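Local structure of phosphoribosylaminoimidazole-succinocarboxamide synthase (Ehrlichia chaffeensis str. Arkansas, 3KRE) at residues A[66-79]-A[90-102]. The protein catalyses the ATP-dependent joining of L-aspartate to 5-amino-1-(5-phospho-D-ribosyl)imidazole-4-carboxylate, yielding SAICAR in de novo purine biosynthesis. Sequence-based numbering, arbitrary orientation. Where two conformers were deposited one is given.
Sequences EKGILNNYISSFLM and HFISLLNQREQLV
The guanidinium of Arg-98 lies flat against Ile-69, whose CG1 sits 3.8 Å above the plane over its centre, while its NH1 makes a salt bridge with Asp-51. On the Tyr-73 ring, Gln-97 O stands over one face toward the rim, Leu-94 CD2 meets the edge, 4.0 Å from Tyr-73 CD1, and a water lies in plane at the hydroxyl. The Phe-91 ring has Ser-93 N over one face, Ser-76 O over the other and Gln-100 OE1 at its edge, and its CE1 touches Ser-76 CB at 3.6 Å. Val-102 CG1 covers one face of His-90, and Met-79 CE reaches obliquely to His-90 NE2.

Midway along the contact the buried amide of Asn-72 points into the hairpin turn. With CG anti to the backbone N (chi1 -179°), it extends toward residues 96-100: OD1 accepts a nearly straight bond from Gln-100 NE2 (2.8 Å, 166°), and ND2 makes weak bonds to the carbonyls of Gln-97 and Asn-96. An Asx turn at Asn-96, closed by Arg-98 N, shapes this loop.

Helix 67-84 packs on the β-hairpin of strands 91-94 and 99-107; the axis of its 67-79 part runs at 38° to strand 99-102. Strand 44-49 continues the antiparallel sheet beside 99-107, and helices 166-189 and 246-257 pack against the helix through Leu-78 and Leu-70.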
loop_
_atom_site.group_PDB
_atom_site.type_symbol
_atom_site.label_atom_id
_atom_site.label_comp_id
_atom_site.label_asym_id
_atom_site.label_seq_id
_atom_site.Cartn_x
_atom_site.Cartn_y
_atom_site.Cartn_z
ATOM N N GLU A 66 -6.354 -11.885 12.878
ATOM C CA GLU A 66 -5.671 -10.663 13.348
ATOM C C GLU A 66 -4.911 -9.848 12.293
ATOM O O GLU A 66 -4.461 -8.726 12.607
ATOM C CB GLU A 66 -4.735 -10.997 14.512
ATOM C CG GLU A 66 -4.455 -9.874 15.407
ATOM C CD GLU A 66 -3.501 -10.211 16.546
ATOM O OE1 GLU A 66 -3.091 -11.389 16.702
ATOM O OE2 GLU A 66 -3.169 -9.257 17.285
ATOM N N LYS A 67 -4.782 -10.355 11.067
ATOM C CA LYS A 67 -3.999 -9.658 10.040
ATOM C C LYS A 67 -4.585 -8.278 9.787
ATOM O O LYS A 67 -3.856 -7.296 9.648
ATOM C CB LYS A 67 -3.953 -10.485 8.766
ATOM C CG LYS A 67 -3.571 -9.791 7.501
ATOM C CD LYS A 67 -4.089 -10.594 6.332
ATOM C CE LYS A 67 -4.048 -9.816 5.104
ATOM N NZ LYS A 67 -5.168 -8.876 4.919
ATOM N N GLY A 68 -5.907 -8.172 9.772
ATOM C CA GLY A 68 -6.526 -6.860 9.553
ATOM C C GLY A 68 -6.313 -5.855 10.647
ATOM O O GLY A 68 -6.218 -4.650 10.395
ATOM N N ILE A 69 -6.303 -6.340 11.883
ATOM C CA ILE A 69 -6.044 -5.491 13.011
ATOM C C ILE A 69 -4.645 -4.914 12.895
ATOM O O ILE A 69 -4.431 -3.709 13.037
ATOM C CB ILE A 69 -6.233 -6.266 14.336
ATOM C CG1 ILE A 69 -7.726 -6.617 14.511
ATOM C CG2 ILE A 69 -5.685 -5.444 15.530
ATOM C CD1 ILE A 69 -8.033 -7.543 15.690
ATOM N N LEU A 70 -3.669 -5.774 12.634
ATOM C CA LEU A 70 -2.309 -5.293 12.515
ATOM C C LEU A 70 -2.127 -4.346 11.322
ATOM O O LEU A 70 -1.460 -3.312 11.443
ATOM C CB LEU A 70 -1.317 -6.460 12.460
ATOM C CG LEU A 70 -1.277 -7.353 13.680
ATOM C CD1 LEU A 70 -0.316 -8.522 13.360
ATOM C CD2 LEU A 70 -0.821 -6.548 14.918
ATOM N N ASN A 71 -2.779 -4.647 10.197
ATOM C CA ASN A 71 -2.704 -3.785 9.017
ATOM C C ASN A 71 -3.346 -2.416 9.276
ATOM O O ASN A 71 -2.792 -1.368 8.900
ATOM C CB ASN A 71 -3.336 -4.464 7.773
ATOM C CG ASN A 71 -2.442 -5.515 7.149
ATOM O OD1 ASN A 71 -2.838 -6.213 6.196
ATOM N ND2 ASN A 71 -1.266 -5.651 7.669
ATOM N N ASN A 72 -4.466 -2.415 9.995
ATOM C CA ASN A 72 -5.110 -1.184 10.413
ATOM C C ASN A 72 -4.166 -0.303 11.243
ATOM O O ASN A 72 -3.966 0.889 10.955
ATOM C CB ASN A 72 -6.380 -1.516 11.198
ATOM C CG ASN A 72 -7.116 -0.296 11.649
ATOM O OD1 ASN A 72 -7.327 0.652 10.855
ATOM N ND2 ASN A 72 -7.522 -0.287 12.917
ATOM N N TYR A 73 -3.579 -0.896 12.273
ATOM C CA TYR A 73 -2.624 -0.174 13.124
ATOM C C TYR A 73 -1.374 0.284 12.371
ATOM O O TYR A 73 -0.958 1.431 12.508
ATOM C CB TYR A 73 -2.218 -0.994 14.326
ATOM C CG TYR A 73 -3.329 -1.221 15.333
ATOM C CD1 TYR A 73 -4.228 -0.192 15.637
ATOM C CD2 TYR A 73 -3.412 -2.398 16.047
ATOM C CE1 TYR A 73 -5.202 -0.356 16.575
ATOM C CE2 TYR A 73 -4.397 -2.585 17.004
ATOM C CZ TYR A 73 -5.301 -1.547 17.252
ATOM O OH TYR A 73 -6.296 -1.644 18.217
ATOM N N ILE A 74 -0.790 -0.590 11.566
ATOM C CA ILE A 74 0.397 -0.229 10.801
ATOM C C ILE A 74 0.078 0.874 9.789
ATOM O O ILE A 74 0.820 1.859 9.683
ATOM C CB ILE A 74 1.023 -1.460 10.066
ATOM C CG1 ILE A 74 1.590 -2.400 11.093
ATOM C CG2 ILE A 74 2.116 -1.016 9.082
ATOM C CD1 ILE A 74 1.888 -3.869 10.566
ATOM N N SER A 75 -1.012 0.733 9.066
ATOM C CA SER A 75 -1.363 1.745 8.047
ATOM C C SER A 75 -1.685 3.122 8.638
ATOM O O SER A 75 -1.180 4.158 8.159
ATOM C CB SER A 75 -2.516 1.233 7.175
ATOM O OG SER A 75 -2.663 2.053 6.039
ATOM N N SER A 76 -2.526 3.148 9.676
ATOM C CA SER A 76 -2.815 4.395 10.363
ATOM C C SER A 76 -1.512 5.039 10.870
ATOM O O SER A 76 -1.330 6.242 10.703
ATOM C CB SER A 76 -3.825 4.171 11.494
ATOM O OG SER A 76 -3.367 3.212 12.429
ATOM N N PHE A 77 -0.614 4.228 11.453
ATOM C CA PHE A 77 0.660 4.710 11.936
ATOM C C PHE A 77 1.485 5.344 10.832
ATOM O O PHE A 77 2.008 6.449 10.995
ATOM C CB PHE A 77 1.449 3.565 12.619
ATOM C CG PHE A 77 2.769 3.980 13.163
ATOM C CD1 PHE A 77 2.873 4.539 14.439
ATOM C CD2 PHE A 77 3.912 3.831 12.401
ATOM C CE1 PHE A 77 4.093 4.911 14.940
ATOM C CE2 PHE A 77 5.116 4.221 12.877
ATOM C CZ PHE A 77 5.220 4.759 14.148
ATOM N N LEU A 78 1.670 4.608 9.738
ATOM C CA LEU A 78 2.465 5.088 8.599
ATOM C C LEU A 78 1.810 6.270 7.853
ATOM O O LEU A 78 2.512 7.216 7.433
ATOM C CB LEU A 78 2.763 3.930 7.633
ATOM C CG LEU A 78 3.700 2.833 8.218
ATOM C CD1 LEU A 78 3.852 1.674 7.231
ATOM C CD2 LEU A 78 5.132 3.327 8.736
ATOM N N MET A 79 0.486 6.265 7.741
ATOM C CA MET A 79 -0.206 7.428 7.171
ATOM C C MET A 79 0.147 8.697 7.977
ATOM O O MET A 79 0.512 9.725 7.416
ATOM C CB MET A 79 -1.742 7.226 7.167
ATOM C CG MET A 79 -2.299 6.199 6.145
ATOM S SD MET A 79 -2.504 6.927 4.515
ATOM C CE MET A 79 -2.847 5.478 3.505
ATOM N N HIS A 90 -5.758 10.246 2.785
ATOM C CA HIS A 90 -7.166 10.132 3.130
ATOM C C HIS A 90 -7.418 9.918 4.633
ATOM O O HIS A 90 -8.557 9.888 5.097
ATOM C CB HIS A 90 -7.833 9.035 2.312
ATOM C CG HIS A 90 -7.418 7.645 2.672
ATOM N ND1 HIS A 90 -8.116 6.539 2.228
ATOM C CD2 HIS A 90 -6.440 7.182 3.470
ATOM C CE1 HIS A 90 -7.537 5.448 2.691
ATOM N NE2 HIS A 90 -6.526 5.803 3.461
ATOM N N PHE A 91 -6.357 9.833 5.417
ATOM C CA PHE A 91 -6.529 9.407 6.806
ATOM C C PHE A 91 -7.107 10.524 7.683
ATOM O O PHE A 91 -6.607 11.677 7.679
ATOM C CB PHE A 91 -5.202 8.918 7.368
ATOM C CG PHE A 91 -5.270 8.577 8.829
ATOM C CD1 PHE A 91 -5.737 7.345 9.242
ATOM C CD2 PHE A 91 -4.850 9.497 9.786
ATOM C CE1 PHE A 91 -5.819 7.048 10.602
ATOM C CE2 PHE A 91 -4.910 9.203 11.165
ATOM C CZ PHE A 91 -5.389 7.969 11.562
ATOM N N ILE A 92 -8.180 10.208 8.409
ATOM C CA ILE A 92 -8.742 11.148 9.395
ATOM C C ILE A 92 -8.465 10.737 10.835
ATOM O O ILE A 92 -7.914 11.532 11.617
ATOM C CB ILE A 92 -10.250 11.381 9.188
ATOM C CG1 ILE A 92 -10.497 11.942 7.785
ATOM C CG2 ILE A 92 -10.804 12.328 10.298
ATOM C CD1 ILE A 92 -11.994 11.987 7.372
ATOM N N SER A 93 -8.866 9.530 11.222
ATOM C CA SER A 93 -8.688 9.101 12.592
ATOM C C SER A 93 -8.728 7.584 12.709
ATOM O O SER A 93 -9.397 6.917 11.926
ATOM C CB SER A 93 -9.774 9.739 13.469
ATOM O OG SER A 93 -9.548 9.423 14.821
ATOM N N LEU A 94 -8.011 7.050 13.691
ATOM C CA LEU A 94 -8.098 5.622 14.038
ATOM C C LEU A 94 -9.339 5.443 14.926
ATOM O O LEU A 94 -9.489 6.129 15.935
ATOM C CB LEU A 94 -6.813 5.205 14.764
ATOM C CG LEU A 94 -6.668 3.758 15.203
ATOM C CD1 LEU A 94 -6.694 2.810 13.976
ATOM C CD2 LEU A 94 -5.342 3.584 15.997
ATOM N N LEU A 95 -10.240 4.537 14.552
ATOM C CA LEU A 95 -11.498 4.362 15.291
ATOM C C LEU A 95 -11.471 3.232 16.298
ATOM O O LEU A 95 -11.986 3.373 17.421
ATOM C CB LEU A 95 -12.621 4.124 14.311
ATOM C CG LEU A 95 -12.935 5.309 13.413
ATOM C CD1 LEU A 95 -13.950 4.863 12.368
ATOM C CD2 LEU A 95 -13.511 6.548 14.207
ATOM N N ASN A 96 -10.938 2.090 15.867
ATOM C CA ASN A 96 -10.921 0.866 16.664
ATOM C C ASN A 96 -9.929 -0.150 16.090
ATOM O O ASN A 96 -9.171 0.185 15.190
ATOM C CB ASN A 96 -12.340 0.294 16.792
ATOM C CG ASN A 96 -12.978 -0.002 15.460
ATOM O OD1 ASN A 96 -12.437 -0.751 14.668
ATOM N ND2 ASN A 96 -14.167 0.561 15.224
ATOM N N GLN A 97 -9.930 -1.388 16.593
ATOM C CA GLN A 97 -8.935 -2.382 16.185
ATOM C C GLN A 97 -8.888 -2.634 14.676
ATOM O O GLN A 97 -7.866 -2.924 14.143
ATOM C CB GLN A 97 -9.202 -3.711 16.889
ATOM C CG GLN A 97 -8.842 -3.732 18.370
ATOM C CD GLN A 97 -9.046 -5.113 18.953
ATOM O OE1 GLN A 97 -10.177 -5.571 19.113
ATOM N NE2 GLN A 97 -7.955 -5.797 19.239
ATOM N N ARG A 98 -10.023 -2.527 13.998
ATOM C CA ARG A 98 -10.115 -2.892 12.583
ATOM C C ARG A 98 -10.379 -1.727 11.654
ATOM O O ARG A 98 -10.335 -1.901 10.437
ATOM C CB ARG A 98 -11.246 -3.890 12.398
ATOM C CG ARG A 98 -10.843 -5.259 12.835
ATOM C CD ARG A 98 -11.812 -6.288 12.394
ATOM N NE ARG A 98 -11.357 -7.540 12.950
ATOM C CZ ARG A 98 -10.413 -8.309 12.414
ATOM N NH1 ARG A 98 -9.862 -8.005 11.255
ATOM N NH2 ARG A 98 -10.044 -9.405 13.050
ATOM N N GLU A 99 -10.668 -0.553 12.222
ATOM C CA GLU A 99 -11.266 0.521 11.426
ATOM C C GLU A 99 -10.587 1.842 11.606
ATOM O O GLU A 99 -10.120 2.184 12.686
ATOM C CB GLU A 99 -12.754 0.678 11.754
ATOM C CG GLU A 99 -13.537 -0.572 11.409
ATOM C CD GLU A 99 -15.005 -0.506 11.699
ATOM O OE1 GLU A 99 -15.445 0.315 12.535
ATOM O OE2 GLU A 99 -15.731 -1.323 11.093
ATOM N N GLN A 100 -10.553 2.581 10.523
ATOM C CA GLN A 100 -10.135 3.975 10.566
ATOM C C GLN A 100 -11.115 4.784 9.744
ATOM O O GLN A 100 -11.722 4.268 8.807
ATOM C CB GLN A 100 -8.678 4.155 10.101
ATOM C CG GLN A 100 -8.263 3.443 8.910
ATOM C CD GLN A 100 -6.766 3.488 8.707
ATOM O OE1 GLN A 100 -6.261 4.419 8.103
ATOM N NE2 GLN A 100 -6.053 2.434 9.157
ATOM N N LEU A 101 -11.278 6.031 10.137
ATOM C CA LEU A 101 -12.097 7.005 9.451
ATOM C C LEU A 101 -11.226 7.670 8.399
ATOM O O LEU A 101 -10.130 8.174 8.701
ATOM C CB LEU A 101 -12.604 8.061 10.421
ATOM C CG LEU A 101 -13.726 8.974 9.899
ATOM C CD1 LEU A 101 -15.010 8.140 9.605
ATOM C CD2 LEU A 101 -14.017 10.109 10.882
ATOM N N VAL A 102 -11.726 7.699 7.173
ATOM C CA VAL A 102 -10.996 8.301 6.074
ATOM C C VAL A 102 -11.918 9.144 5.185
ATOM O O VAL A 102 -13.171 8.978 5.171
ATOM C CB VAL A 102 -10.302 7.232 5.195
ATOM C CG1 VAL A 102 -9.338 6.349 6.003
ATOM C CG2 VAL A 102 -11.371 6.363 4.490
HETATM O O HOH W 1 -6.006 -4.261 19.765
HETATM O O HOH W 2 -4.971 3.460 5.841
#